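Long-range contacts in N-methyltransferase (Streptoalloteichus sp. ATCC 53650, PDB 5BSZ), which probably transfers a methyl group from S-adenosylmethionine to the amino nitrogen of a deoxysugar used in kedarcidin biosynthesis: residues Arg170-Leu175 with Ala189-Ala194; Arg129-Met134 with Ala218-Ala223. One frame throughout, in Å; residues are numbered along the deposited sequence.

Interaction 1. Residues Arg170-Leu175 with Ala189-Ala194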
loop_
_atom_site.group_PDB
_atom_site.type_symbol
_atom_site.label_atom_id
_atom_site.label_comp_id
_atom_site.label_asym_id
_atom_site.label_seq_id
_atom_site.Cartn_x
_atom_site.Cartn_y
_atom_site.Cartn_z
ATOM N N ARG A 170 19.221 6.448 -10.240
ATOM C CA ARG A 170 17.873 5.873 -10.338
ATOM C C ARG A 170 17.929 4.388 -10.725
ATOM O O ARG A 170 18.690 3.984 -11.604
ATOM C CB ARG A 170 17.044 6.639 -11.352
ATOM C CG ARG A 170 15.586 6.209 -11.438
ATOM C CD ARG A 170 14.717 7.384 -11.866
ATOM N NE ARG A 170 13.378 6.988 -12.303
ATOM C CZ ARG A 170 12.269 7.046 -11.563
ATOM N NH1 ARG A 170 12.292 7.474 -10.303
ATOM N NH2 ARG A 170 11.103 6.670 -12.081
ATOM N N THR A 171 17.185 3.568 -9.997
ATOM C CA THR A 171 17.049 2.134 -10.229
ATOM C C THR A 171 15.545 1.793 -10.257
ATOM O O THR A 171 14.809 2.239 -9.397
ATOM C CB THR A 171 17.707 1.334 -9.099
ATOM O OG1 THR A 171 19.118 1.448 -9.169
ATOM C CG2 THR A 171 17.432 -0.127 -9.201
ATOM N N VAL A 172 15.087 1.015 -11.239
ATOM C CA VAL A 172 13.705 0.545 -11.292
ATOM C C VAL A 172 13.691 -0.957 -11.411
ATOM O O VAL A 172 14.373 -1.518 -12.261
ATOM C CB VAL A 172 12.993 1.163 -12.519
ATOM C CG1 VAL A 172 11.551 0.702 -12.633
ATOM C CG2 VAL A 172 13.077 2.672 -12.415
ATOM N N VAL A 173 12.954 -1.628 -10.537
ATOM C CA VAL A 173 12.779 -3.042 -10.630
ATOM C C VAL A 173 11.327 -3.358 -10.901
ATOM O O VAL A 173 10.437 -2.638 -10.434
ATOM C CB VAL A 173 13.246 -3.729 -9.340
ATOM C CG1 VAL A 173 14.679 -3.329 -9.050
ATOM C CG2 VAL A 173 12.391 -3.292 -8.171
ATOM N N ARG A 174 11.100 -4.451 -11.619
ATOM C CA ARG A 174 9.772 -4.881 -12.026
ATOM C C ARG A 174 9.560 -6.340 -11.778
ATOM O O ARG A 174 10.445 -7.153 -12.013
ATOM C CB ARG A 174 9.565 -4.610 -13.535
ATOM C CG ARG A 174 8.194 -5.011 -14.081
ATOM C CD ARG A 174 8.040 -4.725 -15.584
ATOM N NE ARG A 174 6.684 -4.964 -16.109
ATOM C CZ ARG A 174 6.220 -6.142 -16.521
ATOM N NH1 ARG A 174 6.992 -7.218 -16.477
ATOM N NH2 ARG A 174 4.974 -6.253 -16.981
ATOM N N LEU A 175 8.372 -6.711 -11.309
ATOM C CA LEU A 175 8.047 -8.113 -11.100
ATOM C C LEU A 175 6.624 -8.305 -11.595
ATOM O O LEU A 175 5.754 -7.494 -11.279
ATOM C CB LEU A 175 8.119 -8.467 -9.621
ATOM C CG LEU A 175 7.914 -9.880 -9.144
ATOM C CD1 LEU A 175 8.989 -10.723 -9.814
ATOM C CD2 LEU A 175 7.994 -10.053 -7.619
ATOM N N ALA A 189 1.433 -6.662 -12.438
ATOM C CA ALA A 189 2.761 -6.074 -12.629
ATOM C C ALA A 189 3.013 -5.102 -11.456
ATOM O O ALA A 189 2.171 -4.270 -11.170
ATOM C CB ALA A 189 2.824 -5.278 -13.939
ATOM N N HIS A 190 4.147 -5.242 -10.777
ATOM C CA HIS A 190 4.556 -4.327 -9.706
ATOM C C HIS A 190 5.896 -3.755 -10.103
ATOM O O HIS A 190 6.753 -4.451 -10.676
ATOM C CB HIS A 190 4.671 -5.030 -8.358
ATOM C CG HIS A 190 3.360 -5.433 -7.776
ATOM N ND1 HIS A 190 2.854 -4.886 -6.610
ATOM C CD2 HIS A 190 2.431 -6.320 -8.213
ATOM C CE1 HIS A 190 1.693 -5.451 -6.337
ATOM N NE2 HIS A 190 1.412 -6.316 -7.297
ATOM N N TYR A 191 6.042 -2.468 -9.840
ATOM C CA TYR A 191 7.314 -1.763 -9.950
ATOM C C TYR A 191 7.734 -1.117 -8.619
ATOM O O TYR A 191 6.863 -0.569 -7.902
ATOM C CB TYR A 191 7.163 -0.611 -10.923
ATOM C CG TYR A 191 6.898 -0.984 -12.341
ATOM C CD1 TYR A 191 5.631 -1.358 -12.763
ATOM C CD2 TYR A 191 7.924 -0.936 -13.277
ATOM C CE1 TYR A 191 5.392 -1.697 -14.093
ATOM C CE2 TYR A 191 7.696 -1.244 -14.602
ATOM C CZ TYR A 191 6.437 -1.637 -14.999
ATOM O OH TYR A 191 6.244 -1.938 -16.326
ATOM N N LEU A 192 9.036 -1.172 -8.300
ATOM C CA LEU A 192 9.634 -0.245 -7.318
ATOM C C LEU A 192 10.670 0.659 -7.992
ATOM O O LEU A 192 11.493 0.177 -8.768
ATOM C CB LEU A 192 10.287 -1.005 -6.163
ATOM C CG LEU A 192 9.506 -2.078 -5.431
ATOM C CD1 LEU A 192 10.435 -3.014 -4.679
ATOM C CD2 LEU A 192 8.539 -1.387 -4.492
ATOM N N ALA A 193 10.597 1.960 -7.740
ATOM C CA ALA A 193 11.614 2.883 -8.215
ATOM C C ALA A 193 12.178 3.688 -7.069
ATOM O O ALA A 193 11.413 4.144 -6.235
ATOM C CB ALA A 193 11.035 3.847 -9.217
ATOM N N ALA A 194 13.476 3.991 -7.157
ATOM C CA ALA A 194 14.170 4.763 -6.154
ATOM C C ALA A 194 15.147 5.716 -6.830
ATOM O O ALA A 194 15.816 5.318 -7.775
ATOM C CB ALA A 194 14.870 3.830 -5.193
HETATM O O HOH W 1 11.299 7.387 -7.242
#
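The Tyr191 ring has Arg174 CG over one face, a CH-pi contact 4.0 Å from the ring centroid, while Val172 CG1 approaches its edge at CD2. The Arg174 guanidinium is turned 73° from the ring and meets the tyrosine hydroxyl at its own edge. The pair belongs to a beta hairpin of strands 171-181 and 184-195, the middle two of a four-stranded antiparallel sheet. Arg174 and Tyr191 form a non-hydrogen-bonded pair, CA atoms 4.5 Å apart, with both side chains on one face of the sheet. With CG anti to the backbone N (chi1 -179°) and the chain extended as far as NE, the arginine crosses the ring and donates from NE to Tyr191 OH in a clearly bent bond of 3.1 Å. That hydroxyl also bonds Asp20 of helix 18-24, whose Tyr23 meets the ring edge-to-face. Were a phenylalanine to replace Tyr191, Arg174 NE would probably lose its acceptor and Asp20 its hydroxyl partner, weakening the tie between hairpin and helix.

Farther along the face of the sheet that carries Tyr191, Val172 CG2 packs on Ala193 CB, and the Arg170 guanidinium lies flat over that methyl, NH1 being 4.0 Å from Ala193 CB. Asp195 supplies the salt-bridge partner of Arg170.

The other face of the sheet is mostly apolar. There Val173 CG2 touches Leu192 CB at 3.7 Å, and Thr171, Leu175, His190 and Leu192 pack against the second subunit. Paired backbone bonds join Thr171 with Ala194, Val173 with Leu192 and Leu175 with His190; in the last, His190 N to Leu175 O is 2.8 Å.

Interaction 2. Residues Arg129-Met134 with Ala218-Ala223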
loop_
_atom_site.group_PDB
_atom_site.type_symbol
_atom_site.label_atom_id
_atom_site.label_comp_id
_atom_site.label_asym_id
_atom_site.label_seq_id
_atom_site.Cartn_x
_atom_site.Cartn_y
_atom_site.Cartn_z
ATOM N N ARG A 129 -16.997 -7.236 -32.769
ATOM C CA ARG A 129 -17.151 -5.801 -33.004
ATOM C C ARG A 129 -15.860 -5.091 -33.358
ATOM O O ARG A 129 -15.834 -4.271 -34.299
ATOM C CB ARG A 129 -17.795 -5.066 -31.824
ATOM C CG ARG A 129 -19.182 -4.552 -32.154
ATOM C CD ARG A 129 -19.968 -4.182 -30.910
ATOM N NE ARG A 129 -19.192 -3.275 -30.092
ATOM C CZ ARG A 129 -19.332 -1.958 -30.090
ATOM N NH1 ARG A 129 -20.223 -1.365 -30.878
ATOM N NH2 ARG A 129 -18.559 -1.253 -29.291
ATOM N N ALA A 130 -14.798 -5.380 -32.591
ATOM C CA ALA A 130 -13.448 -4.875 -32.923
ATOM C C ALA A 130 -13.012 -5.279 -34.340
ATOM O O ALA A 130 -12.425 -4.512 -35.061
ATOM C CB ALA A 130 -12.387 -5.363 -31.938
ATOM N N VAL A 131 -13.203 -6.534 -34.719
ATOM C CA VAL A 131 -12.711 -7.008 -36.003
ATOM C C VAL A 131 -13.529 -6.375 -37.128
ATOM O O VAL A 131 -12.989 -6.027 -38.197
ATOM C CB VAL A 131 -12.754 -8.542 -36.041
ATOM C CG1 VAL A 131 -12.425 -9.057 -37.427
ATOM C CG2 VAL A 131 -11.743 -9.093 -35.017
ATOM N N ARG A 132 -14.818 -6.202 -36.879
ATOM C CA ARG A 132 -15.640 -5.466 -37.833
ATOM C C ARG A 132 -15.173 -4.026 -38.035
ATOM O O ARG A 132 -15.123 -3.501 -39.174
ATOM C CB ARG A 132 -17.100 -5.526 -37.408
ATOM C CG ARG A 132 -18.094 -5.442 -38.556
ATOM C CD ARG A 132 -19.255 -6.453 -38.389
ATOM N NE ARG A 132 -19.639 -6.601 -36.977
ATOM C CZ ARG A 132 -19.711 -7.734 -36.255
ATOM N NH1 ARG A 132 -19.478 -8.961 -36.785
ATOM N NH2 ARG A 132 -20.029 -7.596 -34.952
ATOM N N ALA A 133 -14.879 -3.349 -36.931
ATOM C CA ALA A 133 -14.485 -1.957 -37.032
ATOM C C ALA A 133 -13.173 -1.862 -37.793
ATOM O O ALA A 133 -13.034 -0.932 -38.558
ATOM C CB ALA A 133 -14.314 -1.300 -35.668
ATOM N N MET A 134 -12.202 -2.746 -37.509
ATOM C CA MET A 134 -10.994 -2.887 -38.317
ATOM C C MET A 134 -11.262 -3.135 -39.815
ATOM O O MET A 134 -10.689 -2.451 -40.651
ATOM C CB MET A 134 -10.022 -3.962 -37.791
ATOM C CG MET A 134 -9.470 -3.552 -36.403
ATOM S SD MET A 134 -8.628 -4.971 -35.671
ATOM C CE MET A 134 -8.539 -4.268 -34.024
ATOM N N ALA A 218 -13.792 -16.910 -36.821
ATOM C CA ALA A 218 -15.201 -16.565 -36.933
ATOM C C ALA A 218 -15.439 -15.076 -37.043
ATOM O O ALA A 218 -16.279 -14.606 -37.828
ATOM C CB ALA A 218 -16.010 -17.099 -35.763
ATOM N N ALA A 219 -14.723 -14.340 -36.205
ATOM C CA ALA A 219 -14.812 -12.900 -36.192
ATOM C C ALA A 219 -14.405 -12.335 -37.542
ATOM O O ALA A 219 -15.037 -11.357 -37.974
ATOM C CB ALA A 219 -13.916 -12.287 -35.085
ATOM N N LEU A 220 -13.360 -12.904 -38.129
ATOM C CA LEU A 220 -12.885 -12.515 -39.480
ATOM C C LEU A 220 -13.945 -12.749 -40.560
ATOM O O LEU A 220 -14.286 -11.834 -41.307
ATOM C CB LEU A 220 -11.580 -13.216 -39.824
ATOM C CG LEU A 220 -10.398 -12.617 -39.069
ATOM C CD1 LEU A 220 -9.205 -13.526 -39.110
ATOM C CD2 LEU A 220 -9.946 -11.282 -39.642
ATOM N N ALA A 221 -14.503 -13.959 -40.596
ATOM C CA ALA A 221 -15.567 -14.319 -41.539
ATOM C C ALA A 221 -16.803 -13.441 -41.395
ATOM O O ALA A 221 -17.332 -12.965 -42.393
ATOM C CB ALA A 221 -15.962 -15.772 -41.332
ATOM N N ALA A 222 -17.262 -13.203 -40.168
ATOM C CA ALA A 222 -18.376 -12.299 -39.948
ATOM C C ALA A 222 -18.063 -10.862 -40.293
ATOM O O ALA A 222 -18.985 -10.100 -40.527
ATOM C CB ALA A 222 -18.881 -12.386 -38.523
ATOM N N ALA A 223 -16.789 -10.486 -40.331
ATOM C CA ALA A 223 -16.405 -9.134 -40.763
ATOM C C ALA A 223 -16.207 -9.047 -42.276
ATOM O O ALA A 223 -15.672 -8.043 -42.765
ATOM C CB ALA A 223 -15.114 -8.721 -40.071
#
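Ala223 N, on the residue whose methyl packs against Val131, is held by two weak bonds, 3.1 Å to Ala219 O and 3.0 Å to Leu220 O. No hydrogen bond passes between the two segments, so mainly apolar packing joins them. They lie on helices 124-135 and 213-222, with Ala223 following the second, on the same side of the seven-stranded mixed sheet of a Rossmann-like class I methyltransferase fold. The short segments cross at -45°, their axes 8.6 Å apart.

Val131 is the central side chain. With CG1 anti to its backbone N (chi1 172°), the two methyls divide the opposite segment between them. CG2 rests on Ala219 CB at 3.9 Å, whereas CG1 meets Ala223 CB at 3.8 Å and also touches Leu220 CD2. Both Val131 and Leu220 continue onto Leu144 of strand 143-146, so the helix pair and the sheet beneath share one apolar layer. The small Ala223 lets the chains come close, its CB 4.0 Å from Arg132 CA.

At the more exposed margin the Arg132 side chain bends at chi2 and chi3, back along its own helix, presenting its guanidinium edge to Ala222. NH1 is 3.9 Å from Ala222 CB, a van der Waals contact. Deeper in, Val131 CG1 comes within 3.5 Å of Ala219 O, the same carbonyl oxygen that receives one of the weak bonds from Ala223 N.

The two contacts illustrate how one chain joins its parts by different means. Interaction 1 couples neighbouring strands of a hairpin through a regular set of backbone bonds, one face carrying the arginines and the tyrosine, the other mostly apolar and turned to a second subunit; interaction 2 brings helices distant in sequence together mainly through alkyl packing, with no hydrogen bond across. Both are largely buried, but differently: the hairpin is covered partly by other subunits, whereas no other chain of the assembly touches the helix pair. They share no element. Their centres lie 38 Å apart, on opposite sides of the chain's centre, and in sequence the hairpin falls inside the loop closed by the helices.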